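Local coordinates for protein Nup188 (Myceliophthora thermophila, PDB 4KF8) that probably serves as a scaffold nucleoporin of the nuclear pore complex, sharing structural and functional properties with nuclear transport receptors, at residues 283-294 against 367-378. Sequence-based numbering, arbitrary orientation.
Sequences LVALSEVHSLAL and AVGLLEGIRDVL
Leu286 faces Leu371 and His290 faces Ile374 across two helical segments, 284-294 and 367-378, that run nearly parallel at 23° with their axes 9.0 Å apart. Ile374 is the knob of the interface: it enters a hole formed by Leu286, Val289, His290 and Ala293. Its CG1 stands beside the backbone N (chi1 -55°) and chi2 is extended, which brings CD1 to the Leu286 carbonyl and the backbone N of His290, and against Val289 CG1 at 3.7 Å. CG2 reaches both Val289 CG1 and Ala293 CB. The His290 side chain crosses that of Ile374 at a slant, with ND1 3.8 Å from Ile374 CG1, while its CD2 meets Leu370 CD2 across a roughly perpendicular approach; the imidazole thus bridges two successive turns of 367-378.

Toward the start of the segments, Leu370 CD1 touches Leu283 and Leu286, 3.8 Å from Leu286 CB. Both methyls of Leu286 meet Leu371 CD2, CD2 at 3.7 Å, and CD1 also reaches Ala367 CB at 3.9 Å. At the other end, the two methyls of Val377 divide their contacts, CG1 going to Ala293 and CG2 to Leu294 CD2 at 3.7 Å. No hydrogen bond links the segments, so apolar packing carries the contact.

Helix 317-328 adjoins both segments, through Val320 on Val289 and Leu328 on Leu371; Leu220 and Leu224 of helix 206-226 touch Ser291. The knob-into-hole packing joins helix 284-303 to the C-terminal helix 362-378, within a strand-free helical chain whose TPR-clan family and kinship with transport receptors are consistent with an alpha-helical solenoid.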
ATOM      1  N   LEU A 283      -7.886 -10.458  -7.230  1.00 70.52           N
ATOM      2  CA  LEU A 283      -6.958  -9.624  -7.980  1.00 75.39           C
ATOM      3  C   LEU A 283      -5.710  -9.339  -7.149  1.00 82.55           C
ATOM      4  O   LEU A 283      -4.603  -9.240  -7.682  1.00 89.54           O
ATOM      5  CB  LEU A 283      -7.631  -8.313  -8.387  1.00 74.80           C
ATOM      6  CG  LEU A 283      -6.861  -7.440  -9.377  1.00 53.02           C
ATOM      7  CD1 LEU A 283      -6.889  -8.055 -10.766  1.00 54.49           C
ATOM      8  CD2 LEU A 283      -7.414  -6.023  -9.391  1.00 51.39           C
ATOM      9  N   VAL A 284      -5.893  -9.209  -5.838  1.00 75.86           N
ATOM     10  CA  VAL A 284      -4.774  -9.006  -4.924  1.00 71.79           C
ATOM     11  C   VAL A 284      -3.840 -10.217  -4.905  1.00 79.28           C
ATOM     12  O   VAL A 284      -2.651 -10.085  -4.620  1.00 56.24           O
ATOM     13  CB  VAL A 284      -5.252  -8.713  -3.484  1.00 62.58           C
ATOM     14  CG1 VAL A 284      -5.787  -7.293  -3.377  1.00 62.73           C
ATOM     15  CG2 VAL A 284      -6.299  -9.727  -3.047  1.00 55.25           C
ATOM     16  N   ALA A 285      -4.387 -11.390  -5.206  1.00 57.46           N
ATOM     17  CA  ALA A 285      -3.602 -12.615  -5.238  1.00 59.35           C
ATOM     18  C   ALA A 285      -2.631 -12.590  -6.410  1.00 67.92           C
ATOM     19  O   ALA A 285      -1.556 -13.179  -6.351  1.00 73.75           O
ATOM     20  CB  ALA A 285      -4.515 -13.824  -5.331  1.00 93.16           C
ATOM     21  N   LEU A 286      -3.022 -11.898  -7.474  1.00 66.57           N
ATOM     22  CA  LEU A 286      -2.199 -11.795  -8.670  1.00 68.39           C
ATOM     23  C   LEU A 286      -1.082 -10.774  -8.488  1.00 58.38           C
ATOM     24  O   LEU A 286      -0.007 -10.914  -9.067  1.00 81.74           O
ATOM     25  CB  LEU A 286      -3.059 -11.419  -9.879  1.00 67.14           C
ATOM     26  CG  LEU A 286      -4.160 -12.410 -10.259  1.00 68.35           C
ATOM     27  CD1 LEU A 286      -4.945 -11.915 -11.465  1.00 60.36           C
ATOM     28  CD2 LEU A 286      -3.566 -13.776 -10.532  1.00 67.08           C
ATOM     29  N   SER A 287      -1.342  -9.749  -7.682  1.00 56.78           N
ATOM     30  CA  SER A 287      -0.358  -8.697  -7.442  1.00 61.29           C
ATOM     31  C   SER A 287       0.643  -9.118  -6.376  1.00 59.00           C
ATOM     32  O   SER A 287       1.799  -8.697  -6.395  1.00 58.22           O
ATOM     33  CB  SER A 287      -1.049  -7.398  -7.025  1.00 54.38           C
ATOM     34  OG  SER A 287      -1.655  -7.529  -5.752  1.00 81.19           O
ATOM     35  N   GLU A 288       0.184  -9.943  -5.442  1.00 65.41           N
ATOM     36  CA  GLU A 288       1.052 -10.514  -4.423  1.00 58.61           C
ATOM     37  C   GLU A 288       2.128 -11.356  -5.094  1.00 78.67           C
ATOM     38  O   GLU A 288       3.321 -11.190  -4.837  1.00 60.98           O
ATOM     39  CB  GLU A 288       0.240 -11.390  -3.472  1.00 59.25           C
ATOM     40  CG  GLU A 288       1.061 -12.031  -2.370  1.00 60.74           C
ATOM     41  CD  GLU A 288       0.490 -13.354  -1.917  1.00 62.30           C
ATOM     42  OE1 GLU A 288      -0.238 -13.986  -2.709  1.00 66.12           O
ATOM     43  OE2 GLU A 288       0.770 -13.765  -0.771  1.00 63.47           O
ATOM     44  N   VAL A 289       1.681 -12.262  -5.958  1.00 61.09           N
ATOM     45  CA  VAL A 289       2.561 -13.120  -6.736  1.00 62.86           C
ATOM     46  C   VAL A 289       3.426 -12.288  -7.678  1.00 62.74           C
ATOM     47  O   VAL A 289       4.594 -12.599  -7.895  1.00 66.07           O
ATOM     48  CB  VAL A 289       1.742 -14.161  -7.527  1.00 63.93           C
ATOM     49  CG1 VAL A 289       2.623 -14.947  -8.483  1.00 65.90           C
ATOM     50  CG2 VAL A 289       1.027 -15.097  -6.568  1.00 69.70           C
ATOM     51  N   HIS A 290       2.849 -11.221  -8.221  1.00 61.28           N
ATOM     52  CA  HIS A 290       3.585 -10.300  -9.078  1.00 85.28           C
ATOM     53  C   HIS A 290       4.718  -9.634  -8.300  1.00 85.58           C
ATOM     54  O   HIS A 290       5.834  -9.505  -8.800  1.00 62.69           O
ATOM     55  CB  HIS A 290       2.640  -9.240  -9.649  1.00 86.42           C
ATOM     56  CG  HIS A 290       3.294  -8.293 -10.605  1.00 60.10           C
ATOM     57  ND1 HIS A 290       4.112  -8.714 -11.630  1.00 61.98           N
ATOM     58  CD2 HIS A 290       3.245  -6.942 -10.696  1.00 59.09           C
ATOM     59  CE1 HIS A 290       4.542  -7.666 -12.309  1.00 68.44           C
ATOM     60  NE2 HIS A 290       4.029  -6.578 -11.761  1.00 60.44           N
ATOM     61  N   SER A 291       4.421  -9.220  -7.072  1.00 60.36           N
ATOM     62  CA  SER A 291       5.415  -8.593  -6.209  1.00 60.71           C
ATOM     63  C   SER A 291       6.543  -9.559  -5.873  1.00 62.67           C
ATOM     64  O   SER A 291       7.716  -9.233  -6.028  1.00 63.85           O
ATOM     65  CB  SER A 291       4.763  -8.085  -4.919  1.00 59.53           C
ATOM     66  OG  SER A 291       3.936  -6.960  -5.166  1.00 59.25           O
ATOM     67  N   LEU A 292       6.169 -10.747  -5.413  1.00 63.22           N
ATOM     68  CA  LEU A 292       7.129 -11.779  -5.041  1.00 65.20           C
ATOM     69  C   LEU A 292       8.025 -12.187  -6.203  1.00 80.96           C
ATOM     70  O   LEU A 292       9.205 -12.475  -6.013  1.00 83.37           O
ATOM     71  CB  LEU A 292       6.397 -13.006  -4.499  1.00104.15           C
ATOM     72  CG  LEU A 292       5.765 -12.843  -3.120  1.00 65.06           C
ATOM     73  CD1 LEU A 292       4.880 -14.028  -2.786  1.00 65.76           C
ATOM     74  CD2 LEU A 292       6.857 -12.675  -2.080  1.00 76.70           C
ATOM     75  N   ALA A 293       7.460 -12.216  -7.405  1.00 81.22           N
ATOM     76  CA  ALA A 293       8.217 -12.588  -8.594  1.00 86.96           C
ATOM     77  C   ALA A 293       9.326 -11.577  -8.872  1.00 90.36           C
ATOM     78  O   ALA A 293      10.426 -11.947  -9.277  1.00 70.66           O
ATOM     79  CB  ALA A 293       7.297 -12.717  -9.796  1.00 67.81           C
ATOM     80  N   LEU A 294       9.028 -10.301  -8.645  1.00 67.13           N
ATOM     81  CA  LEU A 294      10.013  -9.238  -8.810  1.00 67.84           C
ATOM     82  C   LEU A 294      11.076  -9.274  -7.718  1.00 84.72           C
ATOM     83  O   LEU A 294      12.266  -9.121  -7.994  1.00 82.77           O
ATOM     84  CB  LEU A 294       9.330  -7.869  -8.818  1.00 69.34           C
ATOM     85  CG  LEU A 294       8.672  -7.452 -10.132  1.00 74.47           C
ATOM     86  CD1 LEU A 294       7.986  -6.104  -9.980  1.00 63.90           C
ATOM     87  CD2 LEU A 294       9.712  -7.414 -11.244  1.00 79.36           C
ATOM     88  N   ALA A 367      -6.626  -8.106 -14.595  1.00 86.07           N
ATOM     89  CA  ALA A 367      -6.233  -9.444 -14.177  1.00 86.12           C
ATOM     90  C   ALA A 367      -5.290 -10.052 -15.204  1.00 88.17           C
ATOM     91  O   ALA A 367      -4.313 -10.709 -14.848  1.00 83.44           O
ATOM     92  CB  ALA A 367      -7.457 -10.325 -13.987  1.00 87.68           C
ATOM     93  N   VAL A 368      -5.588  -9.830 -16.481  1.00 95.26           N
ATOM     94  CA  VAL A 368      -4.715 -10.284 -17.557  1.00 98.90           C
ATOM     95  C   VAL A 368      -3.372  -9.571 -17.470  1.00 92.33           C
ATOM     96  O   VAL A 368      -2.322 -10.204 -17.540  1.00 86.56           O
ATOM     97  CB  VAL A 368      -5.345 -10.053 -18.952  1.00 98.53           C
ATOM     98  CG1 VAL A 368      -4.284 -10.099 -20.042  1.00 96.69           C
ATOM     99  CG2 VAL A 368      -6.432 -11.082 -19.221  1.00100.60           C
ATOM    100  N   GLY A 369      -3.420  -8.253 -17.290  1.00 91.93           N
ATOM    101  CA  GLY A 369      -2.222  -7.435 -17.214  1.00 94.96           C
ATOM    102  C   GLY A 369      -1.227  -7.884 -16.160  1.00 92.06           C
ATOM    103  O   GLY A 369      -0.020  -7.911 -16.409  1.00 93.09           O
ATOM    104  N   LEU A 370      -1.732  -8.242 -14.984  1.00 84.58           N
ATOM    105  CA  LEU A 370      -0.871  -8.676 -13.886  1.00 80.54           C
ATOM    106  C   LEU A 370      -0.144  -9.985 -14.186  1.00 83.11           C
ATOM    107  O   LEU A 370       1.079 -10.004 -14.305  1.00 82.03           O
ATOM    108  CB  LEU A 370      -1.669  -8.800 -12.584  1.00 76.66           C
ATOM    109  CG  LEU A 370      -2.011  -7.484 -11.882  1.00 74.31           C
ATOM    110  CD1 LEU A 370      -2.886  -7.732 -10.662  1.00 72.81           C
ATOM    111  CD2 LEU A 370      -0.741  -6.743 -11.492  1.00 71.60           C
ATOM    112  N   LEU A 371      -0.895 -11.074 -14.317  1.00 87.59           N
ATOM    113  CA  LEU A 371      -0.289 -12.391 -14.500  1.00 94.68           C
ATOM    114  C   LEU A 371       0.433 -12.564 -15.841  1.00 94.64           C
ATOM    115  O   LEU A 371       1.145 -13.546 -16.045  1.00 69.40           O
ATOM    116  CB  LEU A 371      -1.309 -13.516 -14.256  1.00101.46           C
ATOM    117  CG  LEU A 371      -2.686 -13.450 -14.926  1.00 99.63           C
ATOM    118  CD1 LEU A 371      -2.617 -13.866 -16.381  1.00103.21           C
ATOM    119  CD2 LEU A 371      -3.702 -14.301 -14.180  1.00 97.96           C
ATOM    120  N   GLU A 372       0.249 -11.606 -16.745  1.00 91.49           N
ATOM    121  CA  GLU A 372       0.994 -11.582 -17.998  1.00 90.98           C
ATOM    122  C   GLU A 372       2.411 -11.084 -17.732  1.00 88.34           C
ATOM    123  O   GLU A 372       3.373 -11.549 -18.346  1.00 86.37           O
ATOM    124  CB  GLU A 372       0.303 -10.673 -19.015  1.00 89.05           C
ATOM    125  CG  GLU A 372       0.897 -10.710 -20.410  1.00 72.30           C
ATOM    126  CD  GLU A 372       0.253  -9.699 -21.344  1.00 77.82           C
ATOM    127  OE1 GLU A 372       0.024 -10.038 -22.524  1.00 77.08           O
ATOM    128  OE2 GLU A 372      -0.018  -8.564 -20.899  1.00 70.25           O
ATOM    129  N   GLY A 373       2.528 -10.133 -16.809  1.00 86.18           N
ATOM    130  CA  GLY A 373       3.816  -9.601 -16.405  1.00 90.45           C
ATOM    131  C   GLY A 373       4.608 -10.588 -15.567  1.00 97.02           C
ATOM    132  O   GLY A 373       5.837 -10.609 -15.612  1.00100.15           O
ATOM    133  N   ILE A 374       3.897 -11.407 -14.797  1.00 67.34           N
ATOM    134  CA  ILE A 374       4.523 -12.452 -13.998  1.00 68.18           C
ATOM    135  C   ILE A 374       5.202 -13.460 -14.916  1.00 70.98           C
ATOM    136  O   ILE A 374       6.226 -14.050 -14.570  1.00 77.51           O
ATOM    137  CB  ILE A 374       3.491 -13.178 -13.111  1.00 67.29           C
ATOM    138  CG1 ILE A 374       2.725 -12.171 -12.250  1.00 64.72           C
ATOM    139  CG2 ILE A 374       4.170 -14.228 -12.239  1.00 68.38           C
ATOM    140  CD1 ILE A 374       1.661 -12.796 -11.379  1.00 64.06           C
ATOM    141  N   ARG A 375       4.622 -13.644 -16.098  1.00 76.77           N
ATOM    142  CA  ARG A 375       5.196 -14.520 -17.110  1.00 88.22           C
ATOM    143  C   ARG A 375       6.510 -13.948 -17.632  1.00 89.76           C
ATOM    144  O   ARG A 375       7.498 -14.666 -17.757  1.00 78.49           O
ATOM    145  CB  ARG A 375       4.207 -14.710 -18.261  1.00 94.99           C
ATOM    146  CG  ARG A 375       4.724 -15.563 -19.409  1.00 99.37           C
ATOM    147  CD  ARG A 375       3.740 -15.551 -20.567  1.00102.68           C
ATOM    148  NE  ARG A 375       3.313 -14.192 -20.887  1.00105.24           N
ATOM    149  CZ  ARG A 375       3.973 -13.374 -21.701  1.00106.57           C
ATOM    150  NH1 ARG A 375       5.095 -13.780 -22.281  1.00108.23           N
ATOM    151  NH2 ARG A 375       3.513 -12.150 -21.932  1.00100.57           N
ATOM    152  N   ASP A 376       6.512 -12.652 -17.927  1.00 90.40           N
ATOM    153  CA  ASP A 376       7.696 -11.973 -18.444  1.00 96.78           C
ATOM    154  C   ASP A 376       8.851 -12.027 -17.452  1.00103.44           C
ATOM    155  O   ASP A 376       9.975 -12.377 -17.816  1.00119.84           O
ATOM    156  CB  ASP A 376       7.374 -10.513 -18.773  1.00 98.08           C
ATOM    157  CG  ASP A 376       6.253 -10.371 -19.786  1.00 96.00           C
ATOM    158  OD1 ASP A 376       6.147 -11.234 -20.683  1.00 94.20           O
ATOM    159  OD2 ASP A 376       5.478  -9.394 -19.683  1.00 87.41           O
ATOM    160  N   VAL A 377       8.567 -11.677 -16.201  1.00 88.20           N
ATOM    161  CA  VAL A 377       9.579 -11.659 -15.150  1.00 86.50           C
ATOM    162  C   VAL A 377      10.252 -13.018 -14.971  1.00 92.38           C
ATOM    163  O   VAL A 377      11.466 -13.148 -15.143  1.00 97.23           O
ATOM    164  CB  VAL A 377       8.976 -11.218 -13.801  1.00 85.23           C
ATOM    165  CG1 VAL A 377       9.966 -11.450 -12.669  1.00 72.09           C
ATOM    166  CG2 VAL A 377       8.552  -9.758 -13.860  1.00 70.02           C
ATOM    167  N   LEU A 378       9.454 -14.028 -14.642  1.00 75.91           N
ATOM    168  CA  LEU A 378       9.974 -15.359 -14.336  1.00 82.21           C
ATOM    169  C   LEU A 378      10.688 -16.023 -15.513  1.00 80.78           C
ATOM    170  O   LEU A 378      11.418 -16.996 -15.329  1.00109.40           O
ATOM    171  CB  LEU A 378       8.849 -16.266 -13.828  1.00 82.08           C
ATOM    172  CG  LEU A 378       8.240 -15.924 -12.467  1.00 80.12           C
ATOM    173  CD1 LEU A 378       7.056 -16.826 -12.176  1.00 81.53           C
ATOM    174  CD2 LEU A 378       9.283 -16.050 -11.375  1.00 82.77           C
TER